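Local structure of putative pyrazinamidase/nicotinamidase (Streptococcus mutans, 3S2S) at residues 76-87 with 126-137. The protein probably hydrolyses nicotinamide and pyrazinamide to their acids, as a zinc-containing amidase of the isochorismatase family. Residues are numbered along the deposited sequence; the frame is centred on the assembly and turned at random.
Sequences YDNGDYIFFTID and HENDKRVFWMDK. With ZN (zinc ion), chain E.
Ile-82 N donates to Arg-131 O in the first of six backbone hydrogen bonds, alternating in direction up to Lys-137 N with Ile-86 O, that make strands 81-87 and 132-137 a worked example of parallel beta-sheet; the strands cross at -26° yet stay paired throughout.

Among aromatic and apolar contacts, Phe-83 and Phe-133 are the in-register pair, pointing the same way in an offset stack, ring centroids 4.3 Å apart. The others are diagonal: Met-135 CE reaches the edge of Phe-83 on that face, and on the other Ile-86 lays CG1 3.7 Å from the centroid of the six-membered ring of Trp-134, a CH-pi contact, and Phe-84 turns an edge to Val-132 CG1.

Polar groups and rings join the helix end to the loop entering strand 132-137. Tyr-76 has CG anti to its own nitrogen (chi1 176°), which brings its ring between the guanidinium of Arg-131, stacked flat on one face at 4.1 Å between centres, and the edge of His-126 on the opposite face. Its hydroxyl gives Asp-129 OD1 a very short bond (2.5 Å), while Asp-129 OD2 accepts from Arg-131 N in an Asx turn. Arg-131 NH2 bridges Tyr-76 O, at 2.7 Å on a lone pair, and Asp-80 O, tying the Schellman-capped helix end to the next strand.

At the sheet's C-terminal end, Lys-137 NZ forms salt bridges with Asp-87 OD1 (3.0 Å), from above the carboxylate plane, and with Asp-43, which lines the cacodylic acid pocket. Asp-87 OD2 binds zinc with His-89, Glu-98, His-105 and two waters, consistent with an isochorismatase-family active site.

Strand 37-42 flanks strand 81-87 on its other edge; helix 148-154 covers Phe-83 and Met-135, and helix 65-77 packs on Ile-82.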
loop_
_atom_site.group_PDB
_atom_site.type_symbol
_atom_site.label_atom_id
_atom_site.label_comp_id
_atom_site.label_asym_id
_atom_site.label_seq_id
_atom_site.Cartn_x
_atom_site.Cartn_y
_atom_site.Cartn_z
ATOM N N TYR A 76 13.649 -18.595 17.039
ATOM C CA TYR A 76 12.991 -18.182 18.272
ATOM C C TYR A 76 13.993 -18.097 19.426
ATOM O O TYR A 76 13.974 -17.132 20.195
ATOM C CB TYR A 76 11.847 -19.117 18.637
ATOM C CG TYR A 76 11.208 -18.782 19.961
ATOM C CD1 TYR A 76 10.197 -17.823 20.046
ATOM C CD2 TYR A 76 11.628 -19.400 21.134
ATOM C CE1 TYR A 76 9.606 -17.505 21.260
ATOM C CE2 TYR A 76 11.046 -19.082 22.349
ATOM C CZ TYR A 76 10.038 -18.135 22.401
ATOM O OH TYR A 76 9.452 -17.816 23.600
ATOM N N ASP A 77 14.866 -19.095 19.527
ATOM C CA ASP A 77 15.921 -19.109 20.554
ATOM C C ASP A 77 16.864 -17.918 20.391
ATOM O O ASP A 77 17.405 -17.402 21.374
ATOM C CB ASP A 77 16.734 -20.406 20.502
ATOM C CG ASP A 77 15.944 -21.621 20.958
ATOM O OD1 ASP A 77 14.835 -21.460 21.519
ATOM O OD2 ASP A 77 16.453 -22.753 20.761
ATOM N N ASN A 78 17.062 -17.486 19.148
ATOM C CA ASN A 78 17.945 -16.364 18.865
ATOM C C ASN A 78 17.310 -15.010 19.155
ATOM O O ASN A 78 17.965 -13.980 19.008
ATOM C CB ASN A 78 18.422 -16.401 17.411
ATOM C CG ASN A 78 19.458 -17.475 17.164
ATOM O OD1 ASN A 78 19.895 -18.153 18.090
ATOM N ND2 ASN A 78 19.864 -17.628 15.906
ATOM N N GLY A 79 16.034 -15.015 19.540
ATOM C CA GLY A 79 15.323 -13.783 19.852
ATOM C C GLY A 79 14.466 -13.199 18.733
ATOM O O GLY A 79 14.014 -12.048 18.825
ATOM N N ASP A 80 14.239 -13.975 17.679
ATOM C CA ASP A 80 13.527 -13.459 16.511
ATOM C C ASP A 80 12.027 -13.518 16.757
ATOM O O ASP A 80 11.559 -14.251 17.614
ATOM C CB ASP A 80 13.875 -14.255 15.252
ATOM C CG ASP A 80 15.337 -14.098 14.832
ATOM O OD1 ASP A 80 16.029 -13.184 15.339
ATOM O OD2 ASP A 80 15.775 -14.878 13.962
ATOM N N TYR A 81 11.279 -12.737 15.990
ATOM C CA TYR A 81 9.823 -12.846 15.965
ATOM C C TYR A 81 9.448 -13.941 14.984
ATOM O O TYR A 81 10.141 -14.131 13.973
ATOM C CB TYR A 81 9.233 -11.509 15.509
ATOM C CG TYR A 81 9.656 -10.385 16.443
ATOM C CD1 TYR A 81 9.025 -10.214 17.677
ATOM C CD2 TYR A 81 10.684 -9.526 16.101
ATOM C CE1 TYR A 81 9.416 -9.209 18.540
ATOM C CE2 TYR A 81 11.078 -8.507 16.959
ATOM C CZ TYR A 81 10.434 -8.363 18.172
ATOM O OH TYR A 81 10.818 -7.362 19.022
ATOM N N ILE A 82 8.357 -14.652 15.267
ATOM C CA ILE A 82 7.931 -15.761 14.413
ATOM C C ILE A 82 6.514 -15.506 13.937
ATOM O O ILE A 82 5.627 -15.289 14.765
ATOM C CB ILE A 82 7.897 -17.092 15.196
ATOM C CG1 ILE A 82 9.207 -17.354 15.962
ATOM C CG2 ILE A 82 7.522 -18.258 14.250
ATOM C CD1 ILE A 82 10.455 -17.517 15.081
ATOM N N PHE A 83 6.301 -15.496 12.619
ATOM C CA PHE A 83 4.971 -15.225 12.056
ATOM C C PHE A 83 4.500 -16.403 11.218
ATOM O O PHE A 83 5.084 -16.690 10.167
ATOM C CB PHE A 83 5.007 -13.984 11.156
ATOM C CG PHE A 83 5.223 -12.698 11.905
ATOM C CD1 PHE A 83 4.129 -11.910 12.262
ATOM C CD2 PHE A 83 6.502 -12.280 12.262
ATOM C CE1 PHE A 83 4.301 -10.717 12.966
ATOM C CE2 PHE A 83 6.681 -11.075 12.962
ATOM C CZ PHE A 83 5.590 -10.303 13.310
ATOM N N PHE A 84 3.458 -17.089 11.681
ATOM C CA PHE A 84 2.803 -18.124 10.875
ATOM C C PHE A 84 1.783 -17.444 9.971
ATOM O O PHE A 84 0.813 -16.865 10.457
ATOM C CB PHE A 84 2.138 -19.182 11.766
ATOM C CG PHE A 84 3.139 -20.008 12.535
ATOM C CD1 PHE A 84 3.674 -21.147 11.972
ATOM C CD2 PHE A 84 3.564 -19.617 13.794
ATOM C CE1 PHE A 84 4.606 -21.896 12.646
ATOM C CE2 PHE A 84 4.506 -20.362 14.490
ATOM C CZ PHE A 84 5.020 -21.523 13.909
ATOM N N THR A 85 2.009 -17.504 8.662
ATOM C CA THR A 85 1.147 -16.766 7.734
ATOM C C THR A 85 0.483 -17.820 6.869
ATOM O O THR A 85 1.125 -18.484 6.051
ATOM C CB THR A 85 1.959 -15.749 6.919
ATOM O OG1 THR A 85 2.953 -16.434 6.138
ATOM C CG2 THR A 85 2.621 -14.756 7.872
ATOM N N ILE A 86 -0.812 -18.002 7.112
ATOM C CA ILE A 86 -1.487 -19.231 6.723
ATOM C C ILE A 86 -2.754 -18.970 5.937
ATOM O O ILE A 86 -3.685 -18.332 6.433
ATOM C CB ILE A 86 -1.894 -20.050 7.975
ATOM C CG1 ILE A 86 -0.698 -20.236 8.918
ATOM C CG2 ILE A 86 -2.532 -21.385 7.577
ATOM C CD1 ILE A 86 0.451 -21.110 8.359
ATOM N N ASP A 87 -2.792 -19.521 4.724
ATOM C CA ASP A 87 -3.978 -19.455 3.881
ATOM C C ASP A 87 -5.211 -19.857 4.691
ATOM O O ASP A 87 -5.197 -20.864 5.408
ATOM C CB ASP A 87 -3.821 -20.475 2.764
ATOM C CG ASP A 87 -3.767 -19.862 1.394
ATOM O OD1 ASP A 87 -3.413 -18.656 1.233
ATOM O OD2 ASP A 87 -4.050 -20.641 0.463
ATOM N N HIS A 126 3.710 -22.122 22.038
ATOM C CA HIS A 126 3.927 -20.684 22.067
ATOM C C HIS A 126 2.694 -19.911 21.635
ATOM O O HIS A 126 2.797 -18.766 21.184
ATOM C CB HIS A 126 5.100 -20.315 21.165
ATOM C CG HIS A 126 6.383 -20.955 21.567
ATOM N ND1 HIS A 126 7.283 -20.347 22.415
ATOM C CD2 HIS A 126 6.916 -22.159 21.252
ATOM C CE1 HIS A 126 8.319 -21.144 22.598
ATOM N NE2 HIS A 126 8.124 -22.248 21.900
ATOM N N GLU A 127 1.530 -20.530 21.807
ATOM C CA GLU A 127 0.262 -19.955 21.365
ATOM C C GLU A 127 -0.055 -18.593 22.012
ATOM O O GLU A 127 -0.829 -17.804 21.464
ATOM C CB GLU A 127 -0.856 -20.951 21.661
ATOM C CG GLU A 127 -2.203 -20.617 21.067
ATOM C CD GLU A 127 -3.231 -21.692 21.374
ATOM O OE1 GLU A 127 -2.927 -22.586 22.195
ATOM O OE2 GLU A 127 -4.337 -21.643 20.797
ATOM N N ASN A 128 0.555 -18.318 23.164
ATOM C CA ASN A 128 0.301 -17.081 23.910
ATOM C C ASN A 128 1.568 -16.249 24.094
ATOM O O ASN A 128 1.628 -15.359 24.945
ATOM C CB ASN A 128 -0.293 -17.399 25.285
ATOM C CG ASN A 128 -1.605 -18.143 25.192
ATOM O OD1 ASN A 128 -2.546 -17.689 24.541
ATOM N ND2 ASN A 128 -1.674 -19.297 25.845
ATOM N N ASP A 129 2.586 -16.559 23.300
ATOM C CA ASP A 129 3.883 -15.896 23.376
ATOM C C ASP A 129 3.835 -14.595 22.574
ATOM O O ASP A 129 3.474 -14.610 21.398
ATOM C CB ASP A 129 4.938 -16.826 22.773
ATOM C CG ASP A 129 6.356 -16.403 23.087
ATOM O OD1 ASP A 129 7.072 -17.202 23.709
ATOM O OD2 ASP A 129 6.774 -15.300 22.706
ATOM N N LYS A 130 4.210 -13.484 23.210
ATOM C CA LYS A 130 4.197 -12.161 22.573
ATOM C C LYS A 130 4.973 -12.121 21.261
ATOM O O LYS A 130 4.697 -11.271 20.415
ATOM C CB LYS A 130 4.800 -11.097 23.504
ATOM C CG LYS A 130 3.943 -10.631 24.663
ATOM C CD LYS A 130 4.832 -9.892 25.670
ATOM C CE LYS A 130 4.291 -8.517 26.041
ATOM N NZ LYS A 130 3.272 -8.572 27.124
ATOM N N ARG A 131 5.938 -13.030 21.096
ATOM C CA ARG A 131 6.813 -12.985 19.931
ATOM C C ARG A 131 6.370 -13.912 18.810
ATOM O O ARG A 131 7.019 -13.960 17.770
ATOM C CB ARG A 131 8.256 -13.329 20.330
ATOM C CG ARG A 131 8.872 -12.352 21.328
ATOM C CD ARG A 131 10.051 -13.001 22.031
ATOM N NE ARG A 131 10.924 -13.549 21.015
ATOM C CZ ARG A 131 11.773 -14.553 21.178
ATOM N NH1 ARG A 131 11.932 -15.158 22.359
ATOM N NH2 ARG A 131 12.482 -14.936 20.131
ATOM N N VAL A 132 5.268 -14.624 19.015
ATOM C CA VAL A 132 4.797 -15.600 18.035
ATOM C C VAL A 132 3.385 -15.228 17.571
ATOM O O VAL A 132 2.488 -14.996 18.400
ATOM C CB VAL A 132 4.828 -17.016 18.614
ATOM C CG1 VAL A 132 4.290 -18.013 17.593
ATOM C CG2 VAL A 132 6.267 -17.354 19.047
ATOM N N PHE A 133 3.201 -15.154 16.254
ATOM C CA PHE A 133 1.960 -14.669 15.670
ATOM C C PHE A 133 1.358 -15.678 14.716
ATOM O O PHE A 133 2.090 -16.406 14.020
ATOM C CB PHE A 133 2.231 -13.395 14.862
ATOM C CG PHE A 133 2.816 -12.278 15.670
ATOM C CD1 PHE A 133 2.020 -11.243 16.122
ATOM C CD2 PHE A 133 4.174 -12.276 15.990
ATOM C CE1 PHE A 133 2.566 -10.215 16.885
ATOM C CE2 PHE A 133 4.721 -11.256 16.742
ATOM C CZ PHE A 133 3.911 -10.227 17.194
ATOM N N TRP A 134 0.029 -15.708 14.678
ATOM C CA TRP A 134 -0.697 -16.431 13.643
ATOM C C TRP A 134 -1.488 -15.419 12.839
ATOM O O TRP A 134 -2.232 -14.602 13.408
ATOM C CB TRP A 134 -1.668 -17.443 14.258
ATOM C CG TRP A 134 -2.487 -18.209 13.226
ATOM C CD1 TRP A 134 -3.591 -17.753 12.555
ATOM C CD2 TRP A 134 -2.291 -19.564 12.794
ATOM N NE1 TRP A 134 -4.075 -18.732 11.719
ATOM C CE2 TRP A 134 -3.298 -19.853 11.847
ATOM C CE3 TRP A 134 -1.355 -20.563 13.109
ATOM C CZ2 TRP A 134 -3.403 -21.097 11.212
ATOM C CZ3 TRP A 134 -1.461 -21.803 12.482
ATOM C CH2 TRP A 134 -2.473 -22.056 11.537
ATOM N N MET A 135 -1.315 -15.441 11.521
ATOM C CA MET A 135 -2.008 -14.521 10.637
ATOM C C MET A 135 -2.695 -15.277 9.533
ATOM O O MET A 135 -2.048 -15.975 8.773
ATOM C CB MET A 135 -1.017 -13.537 9.988
ATOM C CG MET A 135 -0.487 -12.536 10.948
ATOM S SD MET A 135 0.653 -11.458 10.055
ATOM C CE MET A 135 1.005 -10.317 11.393
ATOM N N ASP A 136 -4.004 -15.111 9.412
ATOM C CA ASP A 136 -4.708 -15.679 8.279
ATOM C C ASP A 136 -4.488 -14.832 7.039
ATOM O O ASP A 136 -4.446 -13.585 7.117
ATOM C CB ASP A 136 -6.220 -15.728 8.565
ATOM C CG ASP A 136 -6.575 -16.609 9.764
ATOM O OD1 ASP A 136 -6.042 -17.720 9.888
ATOM O OD2 ASP A 136 -7.409 -16.182 10.587
ATOM N N LYS A 137 -4.356 -15.491 5.887
ATOM C CA LYS A 137 -4.206 -14.740 4.643
ATOM C C LYS A 137 -5.079 -15.345 3.564
ATOM O O LYS A 137 -5.467 -16.510 3.662
ATOM C CB LYS A 137 -2.723 -14.688 4.193
ATOM C CG LYS A 137 -2.177 -16.027 3.675
ATOM C CD LYS A 137 -0.677 -15.907 3.351
ATOM C CE LYS A 137 -0.062 -17.243 2.943
ATOM N NZ LYS A 137 -0.623 -17.738 1.652
HETATM ZN ZN ZN E . -4.882 -20.456 -1.384
HETATM O O HOH W 1 -4.013 -18.379 -1.252
HETATM O O HOH W 2 -3.017 -20.951 -2.316
#